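Local coordinates for CCHC-type domain-containing protein (Trypanosoma brucei brucei, PDB 7C47) that probably trims RNA from its 3' end as a metal-dependent RNase D-type exonuclease that also carries zinc knuckles for nucleic acid binding, at residues 97-102 against 120-125; 124-129 against 139-144. All blocks are in the same frame, centred on the assembly; numbering follows the deposited sequence.

Interaction 1. Residues 97-102 against 120-125; sequences RKLFFD and GVLDLQ. With C5P (cytidine-5'-monophosphate), chain D.
K98, L99 and F100 pair in parallel with V121, L122 and D123, the strand axes 26° apart, through four backbone hydrogen bonds from K98 N-G120 O to L124 N-F100 O. The strands are joined through helix 104-114, and the three form a beta-alpha-beta unit of the RNase H-like exonuclease fold. On one face L122 lies alongside R97 and L99, its CD2 3.7 Å from R97 CD; the R97 guanidinium salt-bridges E216. On the other, F100 CD1 meets V121 CG1 at 3.5 Å. Past the strand ends, D123 OD1 accepts D102 N at 3.0 Å, on its syn side but well out of the carboxylate plane, and, more weakly, Q125 N, capping helix 124-136, while OD2 takes C103 N. Q125 crosses the F101 ring with CB over its centre, 3.7 Å from the centroid and 8° off the normal, a CH-pi contact. With CG anti to the backbone N (chi1 -170°), the Q125 amide lies beside the D102 carboxylate. R141 NH1 holds Q125 OE1, and D102 OD1 forms a salt bridge with R104. Both groups grip the CMP ribose: Q125 NE2 donates to O2' at 2.8 Å, and O2' donates to D102 OD2 at 3.0 Å.

Interaction 2. Residues 124-129 against 139-144; sequences LQVFFT and NRRSGM. With C5P (cytidine-5'-monophosphate), chain D.
The amide of Q125 is held at both ends by the 139-144 loop. R141 NH1 donates to Q125 OE1 at 2.7 Å, with the oxygen close to the guanidinium plane, although the two side chains cross at about a right angle and their flat groups are turned 62° apart. Q125 NE2 gives a nearly straight bond (168°) to S142 O at 3.1 Å; the acceptor lies in the amide plane, but the nitrogen stands above the plane of the S142 carbonyl. These two bonds fix which end of the amide is oxygen, and leave NE2 turned toward the CMP ribose. One helical turn on, T129 OG1 donates to R140 O at 2.8 Å. Placed beside the backbone N of T129 (chi1 -61°), this hydroxyl also accepts from a water at 2.7 Å, which in turn accepts from S142 N, while T129 CG2 rests on N139 O. The same water lies at the edge of the F128 ring, whose CE2 is 3.7 Å from S142 OG. V126 CG2 lies alongside R141, 3.7 Å from its NH1. Farther out, R141 is itself positioned by a salt bridge from NH2 to D237 and a bond from NE to E242 O, and N139 ND2 reaches E242 and V243. The loop thus lies against the first turns of helix 124-136 and passes R141 O and G143 CA close to the nucleotide, forming one wall of the CMP pocket in the 3'-5' exonuclease domain.

In the fold
Both interactions are largely buried and meet in helix 124-136, whose first residues, L124 and Q125, belong to each. Interaction 1 lies in the sheet, joining its edge strand 121-123 to strand 97-100 by regular backbone bonds, with apolar side chains packed toward helices 182-202 and 212-226. Interaction 2 fastens an irregular loop to the helix after that strand; bonds from side chains to loop carbonyls, one between the R141 and Q125 side chains, and a bridging water replace strand pairing, and R140 is exposed to solvent. The two touch where F101 CZ packs on S142 O, 3.4 Å away. They converge on CMP, approached by D102, the shared Q125 and the 139-144 loop from separate parts of the chain.

Interaction 1. Residues 97-102 against 120-125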
ATOM      1  N   ARG A  97       5.387 -12.530   6.625  1.00 28.39           N
ATOM      2  CA  ARG A  97       4.719 -11.232   6.573  1.00 27.79           C
ATOM      3  C   ARG A  97       3.785 -11.151   5.363  1.00 27.21           C
ATOM      4  O   ARG A  97       4.198 -11.462   4.245  1.00 26.59           O
ATOM      5  CB  ARG A  97       5.752 -10.105   6.513  1.00 28.24           C
ATOM      6  CG  ARG A  97       5.152  -8.710   6.490  1.00 28.66           C
ATOM      7  CD  ARG A  97       6.213  -7.628   6.430  1.00 29.14           C
ATOM      8  NE  ARG A  97       7.043  -7.599   7.636  1.00 29.79           N
ATOM      9  CZ  ARG A  97       8.372  -7.730   7.687  1.00 30.08           C
ATOM     10  NH1 ARG A  97       9.112  -7.901   6.590  1.00 30.27           N
ATOM     11  NH2 ARG A  97       8.979  -7.680   8.869  1.00 30.54           N
ATOM     12  N   LYS A  98       2.536 -10.735   5.592  1.00 26.00           N
ATOM     13  CA  LYS A  98       1.563 -10.533   4.512  1.00 25.21           C
ATOM     14  C   LYS A  98       1.445  -9.045   4.234  1.00 24.38           C
ATOM     15  O   LYS A  98       0.990  -8.294   5.094  1.00 24.92           O
ATOM     16  CB  LYS A  98       0.179 -11.096   4.865  1.00 25.44           C
ATOM     17  CG  LYS A  98       0.175 -12.395   5.646  1.00 25.42           C
ATOM     18  CD  LYS A  98       1.010 -13.481   4.999  1.00 25.36           C
ATOM     19  CE  LYS A  98       0.888 -14.795   5.752  1.00 25.35           C
ATOM     20  NZ  LYS A  98       0.951 -14.698   7.238  1.00 24.46           N
ATOM     21  N   LEU A  99       1.839  -8.623   3.036  1.00 23.40           N
ATOM     22  CA  LEU A  99       1.843  -7.211   2.671  1.00 23.14           C
ATOM     23  C   LEU A  99       0.551  -6.844   1.948  1.00 22.63           C
ATOM     24  O   LEU A  99       0.139  -7.546   1.026  1.00 21.98           O
ATOM     25  CB  LEU A  99       3.042  -6.887   1.782  1.00 23.41           C
ATOM     26  CG  LEU A  99       4.427  -7.267   2.316  1.00 23.78           C
ATOM     27  CD1 LEU A  99       5.410  -7.432   1.162  1.00 24.44           C
ATOM     28  CD2 LEU A  99       4.928  -6.233   3.312  1.00 23.76           C
ATOM     29  N   PHE A 100      -0.036  -5.739   2.350  1.00 22.12           N
ATOM     30  CA  PHE A 100      -1.231  -5.194   1.756  1.00 21.94           C
ATOM     31  C   PHE A 100      -1.103  -3.696   1.513  1.00 21.46           C
ATOM     32  O   PHE A 100      -0.324  -3.055   2.104  1.00 20.99           O
ATOM     33  CB  PHE A 100      -2.422  -5.335   2.699  1.00 22.29           C
ATOM     34  CG  PHE A 100      -2.963  -6.689   2.835  1.00 22.44           C
ATOM     35  CD1 PHE A 100      -2.442  -7.550   3.744  1.00 22.94           C
ATOM     36  CD2 PHE A 100      -4.056  -7.072   2.129  1.00 23.01           C
ATOM     37  CE1 PHE A 100      -2.960  -8.796   3.904  1.00 22.80           C
ATOM     38  CE2 PHE A 100      -4.584  -8.322   2.283  1.00 23.18           C
ATOM     39  CZ  PHE A 100      -4.027  -9.188   3.172  1.00 23.16           C
ATOM     40  N   PHE A 101      -1.859  -3.181   0.574  1.00 21.59           N
ATOM     41  CA  PHE A 101      -1.983  -1.762   0.376  1.00 21.55           C
ATOM     42  C   PHE A 101      -3.477  -1.496   0.604  1.00 21.47           C
ATOM     43  O   PHE A 101      -4.236  -1.658  -0.296  1.00 20.72           O
ATOM     44  CB  PHE A 101      -1.554  -1.301  -1.003  1.00 21.48           C
ATOM     45  CG  PHE A 101      -1.367   0.183  -1.087  1.00 21.75           C
ATOM     46  CD1 PHE A 101      -2.410   1.017  -1.399  1.00 21.71           C
ATOM     47  CD2 PHE A 101      -0.175   0.745  -0.775  1.00 21.53           C
ATOM     48  CE1 PHE A 101      -2.233   2.371  -1.434  1.00 21.73           C
ATOM     49  CE2 PHE A 101      -0.005   2.080  -0.790  1.00 21.51           C
ATOM     50  CZ  PHE A 101      -1.022   2.900  -1.137  1.00 21.68           C
ATOM     51  N   ASP A 102      -3.819  -0.977   1.783  1.00 21.66           N
ATOM     52  CA  ASP A 102      -5.175  -0.778   2.335  1.00 21.55           C
ATOM     53  C   ASP A 102      -5.796  -2.170   2.452  1.00 21.29           C
ATOM     54  O   ASP A 102      -6.395  -2.659   1.585  1.00 20.65           O
ATOM     55  CB  ASP A 102      -6.050   0.215   1.532  1.00 21.81           C
ATOM     56  CG  ASP A 102      -7.416   0.439   2.142  1.00 22.36           C
ATOM     57  OD1 ASP A 102      -7.690  -0.076   3.220  1.00 21.58           O
ATOM     58  OD2 ASP A 102      -8.207   1.126   1.509  1.00 22.41           O
ATOM     59  N   GLY A 120       0.393 -11.685  10.905  1.00 24.75           N
ATOM     60  CA  GLY A 120       1.634 -11.086  10.401  1.00 24.13           C
ATOM     61  C   GLY A 120       1.405 -10.102   9.264  1.00 24.03           C
ATOM     62  O   GLY A 120       2.194 -10.034   8.325  1.00 23.91           O
ATOM     63  N   VAL A 121       0.337  -9.314   9.364  1.00 23.71           N
ATOM     64  CA  VAL A 121      -0.056  -8.393   8.303  1.00 23.14           C
ATOM     65  C   VAL A 121       0.734  -7.089   8.434  1.00 23.01           C
ATOM     66  O   VAL A 121       0.995  -6.625   9.544  1.00 22.35           O
ATOM     67  CB  VAL A 121      -1.581  -8.114   8.338  1.00 23.34           C
ATOM     68  CG1 VAL A 121      -2.015  -7.251   7.162  1.00 23.42           C
ATOM     69  CG2 VAL A 121      -2.362  -9.418   8.305  1.00 23.00           C
ATOM     70  N   LEU A 122       1.139  -6.528   7.293  1.00 23.14           N
ATOM     71  CA  LEU A 122       1.701  -5.177   7.228  1.00 23.00           C
ATOM     72  C   LEU A 122       1.032  -4.404   6.097  1.00 22.26           C
ATOM     73  O   LEU A 122       1.082  -4.831   4.946  1.00 22.42           O
ATOM     74  CB  LEU A 122       3.216  -5.214   7.009  1.00 23.53           C
ATOM     75  CG  LEU A 122       3.925  -3.851   7.037  1.00 24.03           C
ATOM     76  CD1 LEU A 122       3.766  -3.174   8.393  1.00 24.52           C
ATOM     77  CD2 LEU A 122       5.395  -3.997   6.688  1.00 24.60           C
ATOM     78  N   ASP A 123       0.420  -3.270   6.437  1.00 21.29           N
ATOM     79  CA  ASP A 123      -0.338  -2.453   5.495  1.00 20.51           C
ATOM     80  C   ASP A 123       0.527  -1.257   5.073  1.00 20.27           C
ATOM     81  O   ASP A 123       0.739  -0.321   5.855  1.00 19.04           O
ATOM     82  CB  ASP A 123      -1.637  -1.989   6.159  1.00 20.52           C
ATOM     83  CG  ASP A 123      -2.612  -1.338   5.187  1.00 20.52           C
ATOM     84  OD1 ASP A 123      -2.189  -0.657   4.230  1.00 20.67           O
ATOM     85  OD2 ASP A 123      -3.832  -1.507   5.395  1.00 20.75           O
ATOM     86  N   LEU A 124       1.006  -1.291   3.831  1.00 19.79           N
ATOM     87  CA  LEU A 124       1.946  -0.282   3.338  1.00 19.94           C
ATOM     88  C   LEU A 124       1.320   1.092   3.126  1.00 19.85           C
ATOM     89  O   LEU A 124       2.028   2.090   3.170  1.00 19.85           O
ATOM     90  CB  LEU A 124       2.640  -0.761   2.058  1.00 20.12           C
ATOM     91  CG  LEU A 124       3.440  -2.067   2.193  1.00 20.14           C
ATOM     92  CD1 LEU A 124       4.075  -2.431   0.866  1.00 20.36           C
ATOM     93  CD2 LEU A 124       4.500  -1.985   3.284  1.00 20.14           C
ATOM     94  N   GLN A 125       0.011   1.153   2.896  1.00 20.33           N
ATOM     95  CA  GLN A 125      -0.682   2.437   2.853  1.00 20.75           C
ATOM     96  C   GLN A 125      -0.611   3.094   4.228  1.00 20.81           C
ATOM     97  O   GLN A 125      -0.277   4.271   4.337  1.00 20.78           O
ATOM     98  CB  GLN A 125      -2.141   2.281   2.430  1.00 21.01           C
ATOM     99  CG  GLN A 125      -2.819   3.610   2.136  1.00 21.36           C
ATOM    100  CD  GLN A 125      -4.300   3.474   1.850  1.00 21.63           C
ATOM    101  OE1 GLN A 125      -5.033   2.837   2.601  1.00 21.97           O
ATOM    102  NE2 GLN A 125      -4.751   4.092   0.768  1.00 21.92           N
TER
HETATM  103  O3P C5P D 403      -7.124   9.604  -3.809  1.00 54.37           O
HETATM  104  P   C5P D 403      -7.896   9.821  -2.557  1.00 55.29           P
HETATM  105  O1P C5P D 403      -9.300  10.146  -2.918  1.00 55.32           O
HETATM  106  O2P C5P D 403      -7.127  10.764  -1.700  1.00 56.14           O
HETATM  107  O5' C5P D 403      -7.903   8.381  -1.875  1.00 54.26           O
HETATM  108  C5' C5P D 403      -6.815   7.955  -1.037  1.00 51.69           C
HETATM  109  C4' C5P D 403      -7.034   6.548  -0.530  1.00 50.68           C
HETATM  110  O4' C5P D 403      -8.067   6.554   0.489  1.00 49.72           O
HETATM  111  C3' C5P D 403      -7.486   5.514  -1.552  1.00 49.92           C
HETATM  112  O3' C5P D 403      -6.380   4.936  -2.234  1.00 49.35           O
HETATM  113  C2' C5P D 403      -8.209   4.485  -0.686  1.00 50.08           C
HETATM  114  O2' C5P D 403      -7.371   3.492  -0.128  1.00 48.91           O
HETATM  115  C1' C5P D 403      -8.839   5.369   0.396  1.00 49.94           C
HETATM  116  N1  C5P D 403     -10.244   5.734   0.124  1.00 50.99           N
HETATM  117  C2  C5P D 403     -11.233   4.754   0.277  1.00 50.85           C
HETATM  118  N3  C5P D 403     -12.526   5.075   0.026  1.00 51.86           N
HETATM  119  C4  C5P D 403     -12.844   6.312  -0.364  1.00 51.99           C
HETATM  120  C5  C5P D 403     -11.857   7.330  -0.524  1.00 51.52           C
HETATM  121  C6  C5P D 403     -10.582   6.999  -0.275  1.00 51.43           C
HETATM  122  O2  C5P D 403     -10.901   3.615   0.637  1.00 49.94           O
HETATM  123  N4  C5P D 403     -14.130   6.585  -0.594  1.00 51.90           N

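Interaction 2. Residues 124-129 against 139-144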
ATOM      1  N   LEU A 124       1.006  -1.291   3.831  1.00 19.79           N
ATOM      2  CA  LEU A 124       1.946  -0.282   3.338  1.00 19.94           C
ATOM      3  C   LEU A 124       1.320   1.092   3.126  1.00 19.85           C
ATOM      4  O   LEU A 124       2.028   2.090   3.170  1.00 19.85           O
ATOM      5  CB  LEU A 124       2.640  -0.761   2.058  1.00 20.12           C
ATOM      6  CG  LEU A 124       3.440  -2.067   2.193  1.00 20.14           C
ATOM      7  CD1 LEU A 124       4.075  -2.431   0.866  1.00 20.36           C
ATOM      8  CD2 LEU A 124       4.500  -1.985   3.284  1.00 20.14           C
ATOM      9  N   GLN A 125       0.011   1.153   2.896  1.00 20.33           N
ATOM     10  CA  GLN A 125      -0.682   2.437   2.853  1.00 20.75           C
ATOM     11  C   GLN A 125      -0.611   3.094   4.228  1.00 20.81           C
ATOM     12  O   GLN A 125      -0.277   4.271   4.337  1.00 20.78           O
ATOM     13  CB  GLN A 125      -2.141   2.281   2.430  1.00 21.01           C
ATOM     14  CG  GLN A 125      -2.819   3.610   2.136  1.00 21.36           C
ATOM     15  CD  GLN A 125      -4.300   3.474   1.850  1.00 21.63           C
ATOM     16  OE1 GLN A 125      -5.033   2.837   2.601  1.00 21.97           O
ATOM     17  NE2 GLN A 125      -4.751   4.092   0.768  1.00 21.92           N
ATOM     18  N   VAL A 126      -0.921   2.314   5.264  1.00 20.76           N
ATOM     19  CA  VAL A 126      -0.864   2.773   6.658  1.00 20.75           C
ATOM     20  C   VAL A 126       0.567   3.156   7.047  1.00 20.78           C
ATOM     21  O   VAL A 126       0.771   4.154   7.739  1.00 20.78           O
ATOM     22  CB  VAL A 126      -1.441   1.706   7.628  1.00 20.83           C
ATOM     23  CG1 VAL A 126      -1.176   2.058   9.086  1.00 20.79           C
ATOM     24  CG2 VAL A 126      -2.942   1.533   7.390  1.00 21.29           C
ATOM     25  N   PHE A 127       1.540   2.361   6.603  1.00 21.12           N
ATOM     26  CA  PHE A 127       2.967   2.672   6.772  1.00 21.41           C
ATOM     27  C   PHE A 127       3.268   4.081   6.244  1.00 21.90           C
ATOM     28  O   PHE A 127       3.851   4.891   6.955  1.00 22.14           O
ATOM     29  CB  PHE A 127       3.841   1.641   6.033  1.00 21.60           C
ATOM     30  CG  PHE A 127       5.206   1.406   6.652  1.00 21.88           C
ATOM     31  CD1 PHE A 127       6.006   2.456   7.103  1.00 21.92           C
ATOM     32  CD2 PHE A 127       5.709   0.109   6.751  1.00 22.22           C
ATOM     33  CE1 PHE A 127       7.261   2.212   7.654  1.00 22.49           C
ATOM     34  CE2 PHE A 127       6.959  -0.139   7.303  1.00 22.40           C
ATOM     35  CZ  PHE A 127       7.740   0.912   7.755  1.00 22.16           C
ATOM     36  N   PHE A 128       2.864   4.368   5.008  1.00 22.46           N
ATOM     37  CA  PHE A 128       3.110   5.682   4.414  1.00 22.91           C
ATOM     38  C   PHE A 128       2.464   6.791   5.236  1.00 22.94           C
ATOM     39  O   PHE A 128       3.108   7.788   5.522  1.00 23.32           O
ATOM     40  CB  PHE A 128       2.620   5.752   2.968  1.00 23.72           C
ATOM     41  CG  PHE A 128       3.027   7.018   2.253  1.00 24.52           C
ATOM     42  CD1 PHE A 128       4.334   7.188   1.803  1.00 25.09           C
ATOM     43  CD2 PHE A 128       2.110   8.047   2.045  1.00 24.72           C
ATOM     44  CE1 PHE A 128       4.716   8.352   1.147  1.00 25.54           C
ATOM     45  CE2 PHE A 128       2.485   9.213   1.392  1.00 25.21           C
ATOM     46  CZ  PHE A 128       3.791   9.367   0.942  1.00 25.46           C
ATOM     47  N   THR A 129       1.204   6.600   5.627  1.00 22.92           N
ATOM     48  CA  THR A 129       0.490   7.572   6.463  1.00 22.81           C
ATOM     49  C   THR A 129       1.154   7.754   7.831  1.00 23.04           C
ATOM     50  O   THR A 129       1.151   8.862   8.377  1.00 23.90           O
ATOM     51  CB  THR A 129      -0.986   7.167   6.643  1.00 22.93           C
ATOM     52  OG1 THR A 129      -1.617   7.121   5.358  1.00 23.32           O
ATOM     53  CG2 THR A 129      -1.747   8.151   7.535  1.00 22.75           C
ATOM     54  N   ASN A 139      -2.771  12.645   8.702  1.00 25.78           N
ATOM     55  CA  ASN A 139      -3.360  11.295   8.816  1.00 26.66           C
ATOM     56  C   ASN A 139      -4.098  10.818   7.553  1.00 27.55           C
ATOM     57  O   ASN A 139      -4.848   9.846   7.609  1.00 28.09           O
ATOM     58  CB  ASN A 139      -4.278  11.204  10.050  1.00 26.28           C
ATOM     59  CG  ASN A 139      -5.627  11.889   9.853  1.00 25.97           C
ATOM     60  OD1 ASN A 139      -5.724  12.914   9.182  1.00 25.83           O
ATOM     61  ND2 ASN A 139      -6.673  11.327  10.453  1.00 25.70           N
ATOM     62  N   ARG A 140      -3.867  11.481   6.421  1.00 28.79           N
ATOM     63  CA  ARG A 140      -4.507  11.108   5.163  1.00 30.06           C
ATOM     64  C   ARG A 140      -3.883   9.845   4.575  1.00 28.46           C
ATOM     65  O   ARG A 140      -2.679   9.618   4.697  1.00 28.28           O
ATOM     66  CB  ARG A 140      -4.442  12.252   4.138  1.00 32.83           C
ATOM     67  CG  ARG A 140      -5.335  13.439   4.490  1.00 35.68           C
ATOM     68  CD  ARG A 140      -5.439  14.461   3.360  1.00 38.17           C
ATOM     69  NE  ARG A 140      -4.181  15.178   3.108  1.00 40.52           N
ATOM     70  CZ  ARG A 140      -3.665  16.145   3.877  1.00 41.60           C
ATOM     71  NH1 ARG A 140      -4.269  16.554   4.997  1.00 41.82           N
ATOM     72  NH2 ARG A 140      -2.512  16.713   3.528  1.00 42.64           N
ATOM     73  N   ARG A 141      -4.729   9.027   3.958  1.00 26.81           N
ATOM     74  CA  ARG A 141      -4.295   7.881   3.175  1.00 26.41           C
ATOM     75  C   ARG A 141      -4.043   8.359   1.755  1.00 26.75           C
ATOM     76  O   ARG A 141      -4.830   9.135   1.221  1.00 27.31           O
ATOM     77  CB  ARG A 141      -5.374   6.799   3.162  1.00 25.86           C
ATOM     78  CG  ARG A 141      -5.658   6.161   4.516  1.00 24.83           C
ATOM     79  CD  ARG A 141      -6.832   5.198   4.421  1.00 23.73           C
ATOM     80  NE  ARG A 141      -7.083   4.491   5.683  1.00 23.02           N
ATOM     81  CZ  ARG A 141      -6.576   3.304   6.036  1.00 22.10           C
ATOM     82  NH1 ARG A 141      -5.749   2.619   5.239  1.00 21.50           N
ATOM     83  NH2 ARG A 141      -6.901   2.792   7.220  1.00 21.87           N
ATOM     84  N   SER A 142      -2.947   7.902   1.155  1.00 26.90           N
ATOM     85  CA  SER A 142      -2.602   8.226  -0.223  1.00 27.10           C
ATOM     86  C   SER A 142      -2.785   7.010  -1.124  1.00 27.92           C
ATOM     87  O   SER A 142      -2.601   5.869  -0.691  1.00 26.87           O
ATOM     88  CB  SER A 142      -1.153   8.693  -0.303  1.00 27.42           C
ATOM     89  OG  SER A 142      -0.973   9.900   0.409  1.00 27.93           O
ATOM     90  N   GLY A 143      -3.127   7.272  -2.387  1.00 29.39           N
ATOM     91  CA  GLY A 143      -3.257   6.230  -3.406  1.00 30.52           C
ATOM     92  C   GLY A 143      -1.926   5.609  -3.787  1.00 32.08           C
ATOM     93  O   GLY A 143      -0.862   6.150  -3.490  1.00 30.52           O
HETATM   94  N   MSE A 144      -2.001   4.459  -4.445  1.00 36.74           N
HETATM   95  CA  MSE A 144      -0.813   3.692  -4.847  1.00 41.02           C
HETATM   96  C   MSE A 144       0.137   4.486  -5.714  1.00 41.04           C
HETATM   97  O   MSE A 144       1.351   4.444  -5.502  1.00 40.48           O
HETATM   98  CB  MSE A 144      -1.290   2.440  -5.592  1.00 45.77           C
HETATM   99  CG  MSE A 144      -0.177   1.527  -6.107  1.00 50.84           C
HETATM  100 SE   MSE A 144       1.063   1.060  -4.654  1.00 61.07          SE
HETATM  101  CE  MSE A 144       0.308  -0.721  -4.290  1.00 58.12           C
TER
HETATM  102  O3P C5P D 403      -7.124   9.604  -3.809  1.00 54.37           O
HETATM  103  P   C5P D 403      -7.896   9.821  -2.557  1.00 55.29           P
HETATM  104  O1P C5P D 403      -9.300  10.146  -2.918  1.00 55.32           O
HETATM  105  O2P C5P D 403      -7.127  10.764  -1.700  1.00 56.14           O
HETATM  106  O5' C5P D 403      -7.903   8.381  -1.875  1.00 54.26           O
HETATM  107  C5' C5P D 403      -6.815   7.955  -1.037  1.00 51.69           C
HETATM  108  C4' C5P D 403      -7.034   6.548  -0.530  1.00 50.68           C
HETATM  109  O4' C5P D 403      -8.067   6.554   0.489  1.00 49.72           O
HETATM  110  C3' C5P D 403      -7.486   5.514  -1.552  1.00 49.92           C
HETATM  111  O3' C5P D 403      -6.380   4.936  -2.234  1.00 49.35           O
HETATM  112  C2' C5P D 403      -8.209   4.485  -0.686  1.00 50.08           C
HETATM  113  O2' C5P D 403      -7.371   3.492  -0.128  1.00 48.91           O
HETATM  114  C1' C5P D 403      -8.839   5.369   0.396  1.00 49.94           C
HETATM  115  N1  C5P D 403     -10.244   5.734   0.124  1.00 50.99           N
HETATM  116  C2  C5P D 403     -11.233   4.754   0.277  1.00 50.85           C
HETATM  117  N3  C5P D 403     -12.526   5.075   0.026  1.00 51.86           N
HETATM  118  C4  C5P D 403     -12.844   6.312  -0.364  1.00 51.99           C
HETATM  119  C5  C5P D 403     -11.857   7.330  -0.524  1.00 51.52           C
HETATM  120  C6  C5P D 403     -10.582   6.999  -0.275  1.00 51.43           C
HETATM  121  O2  C5P D 403     -10.901   3.615   0.637  1.00 49.94           O
HETATM  122  N4  C5P D 403     -14.130   6.585  -0.594  1.00 51.90           N
HETATM  123  O   HOH W   1      -0.954   6.576   2.845  1.00 19.64           O